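Local coordinates for protein phosphoserine aminotransferase SerC (Cytophaga hutchinsonii ATCC 33406, PDB 3FFR) that probably transfers the amino group between phosphoserine and 2-oxoglutarate in serine biosynthesis, using covalently bound pyridoxal phosphate as its cofactor, at residues Y16-V19 / R20-I24; V208-K211 / S212-L215; A340-P343 / A344-L347. One frame throughout, in Å; residues are numbered along the deposited sequence.

Contact 1 (Y16-V19 / R20-I24)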
loop_
_atom_site.group_PDB
_atom_site.type_symbol
_atom_site.label_atom_id
_atom_site.label_comp_id
_atom_site.label_asym_id
_atom_site.label_seq_id
_atom_site.Cartn_x
_atom_site.Cartn_y
_atom_site.Cartn_z
ATOM N N TYR A 16 0.644 17.041 8.612
ATOM C CA TYR A 16 -0.073 17.584 9.734
ATOM C C TYR A 16 1.018 17.905 10.791
ATOM O O TYR A 16 1.989 17.145 10.952
ATOM C CB TYR A 16 -1.149 16.615 10.231
ATOM C CG TYR A 16 -2.172 17.299 11.076
ATOM C CD1 TYR A 16 -3.230 18.004 10.487
ATOM C CD2 TYR A 16 -2.115 17.247 12.457
ATOM C CE1 TYR A 16 -4.179 18.643 11.262
ATOM C CE2 TYR A 16 -3.065 17.896 13.231
ATOM C CZ TYR A 16 -4.084 18.590 12.633
ATOM O OH TYR A 16 -5.034 19.253 13.405
ATOM N N PRO A 17 0.875 19.028 11.511
ATOM C CA PRO A 17 1.993 19.500 12.328
ATOM C C PRO A 17 2.448 18.582 13.445
ATOM O O PRO A 17 3.588 18.678 13.927
ATOM C CB PRO A 17 1.498 20.851 12.871
ATOM C CG PRO A 17 0.049 20.822 12.742
ATOM C CD PRO A 17 -0.261 19.968 11.541
ATOM N N THR A 18 1.583 17.675 13.834
ATOM C CA THR A 18 1.928 16.748 14.930
ATOM C C THR A 18 2.572 15.458 14.459
ATOM O O THR A 18 2.981 14.619 15.262
ATOM C CB THR A 18 0.678 16.374 15.729
ATOM O OG1 THR A 18 -0.301 15.810 14.835
ATOM C CG2 THR A 18 0.098 17.611 16.434
ATOM N N VAL A 19 2.624 15.281 13.142
ATOM C CA VAL A 19 3.100 14.022 12.587
ATOM C C VAL A 19 4.504 13.715 13.023
ATOM O O VAL A 19 4.823 12.564 13.365
ATOM C CB VAL A 19 2.928 13.937 11.044
ATOM C CG1 VAL A 19 3.716 12.761 10.450
ATOM C CG2 VAL A 19 1.442 13.805 10.685
ATOM N N ARG A 20 5.372 14.717 13.050
ATOM C CA ARG A 20 6.772 14.431 13.454
ATOM C C ARG A 20 6.838 13.782 14.825
ATOM O O ARG A 20 7.497 12.744 15.011
ATOM C CB ARG A 20 7.641 15.692 13.411
ATOM C CG ARG A 20 9.084 15.425 13.751
ATOM C CD ARG A 20 9.948 16.685 13.726
ATOM N NE ARG A 20 11.334 16.245 13.884
ATOM C CZ ARG A 20 12.195 16.080 12.882
ATOM N NH1 ARG A 20 11.855 16.425 11.638
ATOM N NH2 ARG A 20 13.417 15.626 13.155
ATOM N N GLN A 21 6.147 14.368 15.790
ATOM C CA GLN A 21 6.239 13.788 17.132
ATOM C C GLN A 21 5.543 12.435 17.185
ATOM O O GLN A 21 6.051 11.524 17.858
ATOM C CB GLN A 21 5.806 14.738 18.258
ATOM C CG GLN A 21 5.997 14.094 19.661
ATOM C CD GLN A 21 7.397 13.469 19.906
ATOM O OE1 GLN A 21 8.424 14.165 19.884
ATOM N NE2 GLN A 21 7.425 12.152 20.180
ATOM N N HIS A 22 4.458 12.269 16.445
ATOM C CA HIS A 22 3.772 10.964 16.402
ATOM C C HIS A 22 4.614 9.884 15.782
ATOM O O HIS A 22 4.547 8.715 16.192
ATOM C CB HIS A 22 2.403 11.021 15.708
ATOM C CG HIS A 22 1.396 11.868 16.415
ATOM N ND1 HIS A 22 1.169 11.788 17.778
ATOM C CD2 HIS A 22 0.505 12.764 15.932
ATOM C CE1 HIS A 22 0.201 12.630 18.099
ATOM N NE2 HIS A 22 -0.225 13.226 16.999
HETATM N N MSE A 23 5.430 10.261 14.794
HETATM C CA MSE A 23 6.311 9.299 14.136
HETATM C C MSE A 23 7.421 8.885 15.120
HETATM O O MSE A 23 7.897 7.733 15.146
HETATM C CB MSE A 23 6.939 9.863 12.876
HETATM C CG MSE A 23 7.825 8.875 12.115
HETATM SE SE MSE A 23 6.778 7.515 11.263
HETATM C CE MSE A 23 6.422 8.490 9.597
ATOM N N ILE A 24 7.848 9.828 15.938
ATOM C CA ILE A 24 8.884 9.496 16.937
ATOM C C ILE A 24 8.293 8.489 17.921
ATOM O O ILE A 24 8.939 7.506 18.337
ATOM C CB ILE A 24 9.447 10.709 17.659
ATOM C CG1 ILE A 24 10.137 11.616 16.651
ATOM C CG2 ILE A 24 10.430 10.265 18.722
ATOM C CD1 ILE A 24 11.176 10.951 15.877
HETATM O O HOH W 1 5.014 17.102 11.345
HETATM O O HOH W 2 5.158 17.252 15.643
#

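Contact 2 (V208-K211 / S212-L215)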
loop_
_atom_site.group_PDB
_atom_site.type_symbol
_atom_site.label_atom_id
_atom_site.label_comp_id
_atom_site.label_asym_id
_atom_site.label_seq_id
_atom_site.Cartn_x
_atom_site.Cartn_y
_atom_site.Cartn_z
ATOM N N VAL A 208 -23.749 -1.432 -0.095
ATOM C CA VAL A 208 -22.553 -1.715 -0.865
ATOM C C VAL A 208 -22.078 -3.150 -0.568
ATOM O O VAL A 208 -21.800 -3.937 -1.479
ATOM C CB VAL A 208 -21.427 -0.692 -0.560
ATOM C CG1 VAL A 208 -20.166 -1.050 -1.345
ATOM C CG2 VAL A 208 -21.875 0.753 -0.956
ATOM N N ILE A 209 -22.039 -3.477 0.717
ATOM C CA ILE A 209 -21.602 -4.806 1.194
ATOM C C ILE A 209 -22.507 -5.875 0.576
ATOM O O ILE A 209 -22.060 -6.874 0.024
ATOM C CB ILE A 209 -21.631 -4.867 2.745
ATOM C CG1 ILE A 209 -20.527 -3.924 3.323
ATOM C CG2 ILE A 209 -21.435 -6.317 3.244
ATOM C CD1 ILE A 209 -20.752 -3.507 4.779
ATOM N N GLU A 210 -23.801 -5.630 0.630
ATOM C CA GLU A 210 -24.758 -6.627 0.121
ATOM C C GLU A 210 -24.641 -6.828 -1.372
ATOM O O GLU A 210 -24.804 -7.945 -1.877
ATOM C CB GLU A 210 -26.189 -6.292 0.514
ATOM C CG GLU A 210 -26.410 -6.551 1.998
ATOM C CD GLU A 210 -25.968 -7.982 2.476
ATOM O OE1 GLU A 210 -26.307 -9.011 1.809
ATOM O OE2 GLU A 210 -25.308 -8.071 3.555
ATOM N N LYS A 211 -24.315 -5.764 -2.083
ATOM C CA LYS A 211 -24.165 -5.895 -3.542
ATOM C C LYS A 211 -22.981 -6.824 -3.848
ATOM O O LYS A 211 -23.058 -7.688 -4.722
ATOM C CB LYS A 211 -23.999 -4.520 -4.233
ATOM C CG LYS A 211 -23.704 -4.607 -5.742
ATOM C CD LYS A 211 -24.863 -5.186 -6.570
ATOM C CE LYS A 211 -24.531 -5.268 -8.065
ATOM N NZ LYS A 211 -24.470 -3.948 -8.714
ATOM N N SER A 212 -21.882 -6.651 -3.122
ATOM C CA SER A 212 -20.707 -7.491 -3.355
ATOM C C SER A 212 -21.018 -8.965 -3.095
ATOM O O SER A 212 -20.601 -9.883 -3.848
ATOM C CB SER A 212 -19.476 -7.000 -2.565
ATOM O OG SER A 212 -19.567 -7.296 -1.194
ATOM N N LYS A 213 -21.750 -9.201 -2.018
ATOM C CA LYS A 213 -22.159 -10.565 -1.661
ATOM C C LYS A 213 -23.078 -11.172 -2.730
ATOM O O LYS A 213 -22.978 -12.370 -3.053
ATOM C CB LYS A 213 -22.815 -10.594 -0.275
ATOM C CG LYS A 213 -21.792 -10.348 0.824
ATOM C CD LYS A 213 -22.396 -9.987 2.154
ATOM C CE LYS A 213 -23.135 -11.074 2.767
ATOM N NZ LYS A 213 -23.747 -10.513 4.016
ATOM N N ALA A 214 -23.960 -10.350 -3.277
ATOM C CA ALA A 214 -24.874 -10.797 -4.355
ATOM C C ALA A 214 -24.104 -11.193 -5.627
ATOM O O ALA A 214 -24.418 -12.181 -6.289
ATOM C CB ALA A 214 -25.930 -9.710 -4.678
ATOM N N LEU A 215 -23.090 -10.415 -5.976
ATOM C CA LEU A 215 -22.284 -10.728 -7.179
ATOM C C LEU A 215 -21.489 -12.002 -6.993
ATOM O O LEU A 215 -21.422 -12.847 -7.880
ATOM C CB LEU A 215 -21.306 -9.610 -7.508
ATOM C CG LEU A 215 -21.949 -8.383 -8.089
ATOM C CD1 LEU A 215 -20.825 -7.399 -8.496
ATOM C CD2 LEU A 215 -22.831 -8.781 -9.288
HETATM O O HOH W 3 -26.398 -11.700 2.640
#

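Contact 3 (A340-P343 / A344-L347)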
loop_
_atom_site.group_PDB
_atom_site.type_symbol
_atom_site.label_atom_id
_atom_site.label_comp_id
_atom_site.label_asym_id
_atom_site.label_seq_id
_atom_site.Cartn_x
_atom_site.Cartn_y
_atom_site.Cartn_z
ATOM N N ALA A 340 -3.044 24.344 -2.262
ATOM C CA ALA A 340 -3.639 23.448 -1.284
ATOM C C ALA A 340 -3.935 24.254 -0.019
ATOM O O ALA A 340 -3.125 25.079 0.434
ATOM C CB ALA A 340 -2.720 22.261 -0.968
ATOM N N ASN A 341 -5.130 24.024 0.506
ATOM C CA ASN A 341 -5.602 24.616 1.763
ATOM C C ASN A 341 -6.140 23.482 2.607
ATOM O O ASN A 341 -7.331 23.211 2.636
ATOM C CB ASN A 341 -6.694 25.669 1.503
ATOM C CG ASN A 341 -7.411 26.132 2.788
ATOM O OD1 ASN A 341 -6.823 26.156 3.898
ATOM N ND2 ASN A 341 -8.671 26.517 2.643
ATOM N N PHE A 342 -5.203 22.789 3.242
ATOM C CA PHE A 342 -5.484 21.580 4.036
ATOM C C PHE A 342 -5.338 21.874 5.551
ATOM O O PHE A 342 -4.719 22.901 5.927
ATOM C CB PHE A 342 -4.534 20.446 3.648
ATOM C CG PHE A 342 -4.615 20.014 2.189
ATOM C CD1 PHE A 342 -5.734 20.259 1.444
ATOM C CD2 PHE A 342 -3.593 19.249 1.622
ATOM C CE1 PHE A 342 -5.833 19.821 0.139
ATOM C CE2 PHE A 342 -3.692 18.798 0.328
ATOM C CZ PHE A 342 -4.834 19.101 -0.411
ATOM N N PRO A 343 -5.849 20.971 6.422
ATOM C CA PRO A 343 -5.726 21.253 7.867
ATOM C C PRO A 343 -4.306 21.495 8.318
ATOM O O PRO A 343 -4.078 22.242 9.279
ATOM C CB PRO A 343 -6.361 20.018 8.514
ATOM C CG PRO A 343 -7.458 19.651 7.504
ATOM C CD PRO A 343 -6.791 19.862 6.167
ATOM N N ALA A 344 -3.355 20.890 7.612
ATOM C CA ALA A 344 -1.910 21.027 7.939
ATOM C C ALA A 344 -1.394 22.414 7.749
ATOM O O ALA A 344 -0.352 22.791 8.309
ATOM C CB ALA A 344 -1.049 20.073 7.102
ATOM N N HIS A 345 -2.103 23.171 6.924
ATOM C CA HIS A 345 -1.706 24.568 6.643
ATOM C C HIS A 345 -2.389 25.483 7.640
ATOM O O HIS A 345 -3.606 25.475 7.769
ATOM C CB HIS A 345 -2.104 24.962 5.213
ATOM C CG HIS A 345 -1.517 24.065 4.166
ATOM N ND1 HIS A 345 -2.268 23.155 3.455
ATOM C CD2 HIS A 345 -0.241 23.929 3.727
ATOM C CE1 HIS A 345 -1.472 22.477 2.640
ATOM N NE2 HIS A 345 -0.239 22.928 2.785
ATOM N N SER A 346 -1.599 26.236 8.391
ATOM C CA SER A 346 -2.176 27.144 9.377
ATOM C C SER A 346 -2.552 28.469 8.763
ATOM O O SER A 346 -2.090 28.859 7.686
ATOM C CB SER A 346 -1.201 27.434 10.508
ATOM O OG SER A 346 -0.073 28.134 9.995
ATOM N N LEU A 347 -3.376 29.163 9.515
ATOM C CA LEU A 347 -3.822 30.505 9.149
ATOM C C LEU A 347 -2.606 31.403 8.962
ATOM O O LEU A 347 -2.523 32.182 8.001
ATOM C CB LEU A 347 -4.736 31.068 10.227
ATOM C CG LEU A 347 -5.334 32.458 9.950
ATOM C CD1 LEU A 347 -6.181 32.423 8.690
ATOM C CD2 LEU A 347 -6.165 32.924 11.149
HETATM O O HOH W 4 -1.893 23.585 11.003
#

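Contact 1 (Y16-V19 / R20-I24)
The type I beta turn from Tyr16 to Val19 leads into helix 19-28, and its last two residues meet the first turn of that helix. The turn closes with a backbone bond from Val19 N to Tyr16 O. Thr18 and His22 then carry the side-chain contact across one helical turn. They lie side by side and point the same way. Thr18 OG1 is 3.3 Å from His22 CD2, and Thr18 CB is 3.5 Å from His22 NE2. The hydroxyl sits between the backbone N and the carbonyl carbon (chi1 57°), which places it beside the NE2-CD2 side of the imidazole. Thr18 O also approaches this ring obliquely, 3.2 Å from His22 CD2. The same oxygen accepts from His22 N at 3.0 Å, with an N-H...O angle of 163°. One residue on, Met23 N, of a selenomethionine, donates to Val19 O at 2.8 Å.

Both polar ends converge on helix 246-262. Thr18 OG1 and His22 NE2 each hydrogen-bond Asp258 OD2, so one carboxylate oxygen ties the turn and the helix together. This shared partner probably fixes the rotation of the imidazole. Val19 packs on Val255 of the same helix. Arg20 leads instead to the dimer partner and forms a salt bridge with Asp28 of the second subunit.

Two waters serve the opening of the helix, where main-chain N-H groups lack an earlier helical carbonyl. One lies between Tyr16 O and Arg20 N and accepts from Arg20 N. The other donates to Pro17 O at 2.7 Å and accepts from Gln21 N at 3.1 Å.

Contact 2 (V208-K211 / S212-L215)
Ser212 OG and Lys213 N both donate to Ile209 O within helix 206-217, a surface helix of the class-V aminotransferase fold. The hydroxyl bond is 2.8 Å from Ser212 OG to Ile209 O. The backbone bond is 3.1 Å from Lys213 N to the same oxygen. Ser212 OG stands between its own backbone N and carbonyl carbon (chi1 74°), which turns it back toward the preceding helical turn. It reaches the carbonyl at a C=O...O angle of 130°, whereas Lys213 N comes from nearly straight ahead.

Val208, Ile209, Ser212 and Leu215 form the buried side. Val208 and Ser212 both touch Ile228 of helix 228-235, and Ile209 touches Leu232 of that helix. Lys211 and Leu215 cross at a slant, with Lys211 CE 4.0 Å from Leu215 CG. The Lys211 ammonium forms a salt bridge with Glu132 and also donates to Cys81 O, so the charge at the end of this aliphatic chain is held by two partners. Lys211 and Leu215 also line a site occupied by a polyethylene glycol molecule, probably from the crystallisation liquor.

Glu210, Lys213 and Ala214 make up the exposed side, where a salt bridge and a water take over from packing. The Lys213 chain leaves the buried side along Ile209, where Ile209 CG2 lies 3.9 Å from Lys213 CD. Its bend at chi3 brings the ammonium across to the Glu210 carboxylate. This is an i to i+3 salt bridge, 2.9 Å from Lys213 NZ to Glu210 OE2. The ammonium meets OE2 on its syn side, 19° out of the carboxylate plane. A water bridges the pair, donating to Glu210 OE1 at 2.8 Å and accepting a weak bond from Lys213 NZ.

Contact 3 (A340-P343 / A344-L347)
Phe342 and His345 lie side by side and point the same way, with their rings inclined at 43° and their centroids 5.8 Å apart. The pair is oblique. The nearest side-chain approach is from Phe342 CB to His345 ND1, at 3.5 Å.

His345 CG is anti to the carbonyl carbon (chi1 -57°), which turns the imidazole back toward the Phe342 N-H. Its ND1 accepts from Phe342 N at 3.0 Å. The donor nitrogen lies only 7° out of the imidazole plane. The other ring nitrogen, NE2, bonds to Tyr7 O, and the ring stacks with Phe8. Bonds at both nitrogens fix how the imidazole is turned, and they are consistent with a neutral ring that carries its proton on NE2.

Ala340 serves both rings. Its CB sits over the centre of one Phe342 face, 3.8 Å above the plane, while its buried O lies over a face of His345, toward the rim.

His345 N donates to Phe342 O at 2.8 Å, from well above the carbonyl plane. This bond closes a type I beta turn from Phe342 to His345, within the strand-to-helix connection that leads from strand 336-340 to helix 347-360.

How the contacts relate
Contact 3 is buried, whereas contacts 1 and 2 are only partly so. Contacts 1 and 3 are neighbours: Tyr16 packs on Pro343 and Ala344, so the two type I turns rest against each other. Both connect a strand to a helix, and each uses a histidine, but the ring in contact 1 turns to an acidic side chain and that in contact 3 to backbone groups. Contact 2 stands apart, with its centre about 38 Å from either of the others. It lies wholly inside one helix and adds an exposed salt bridge to the helical backbone bonds. Of the three, contact 1 alone reaches the second subunit.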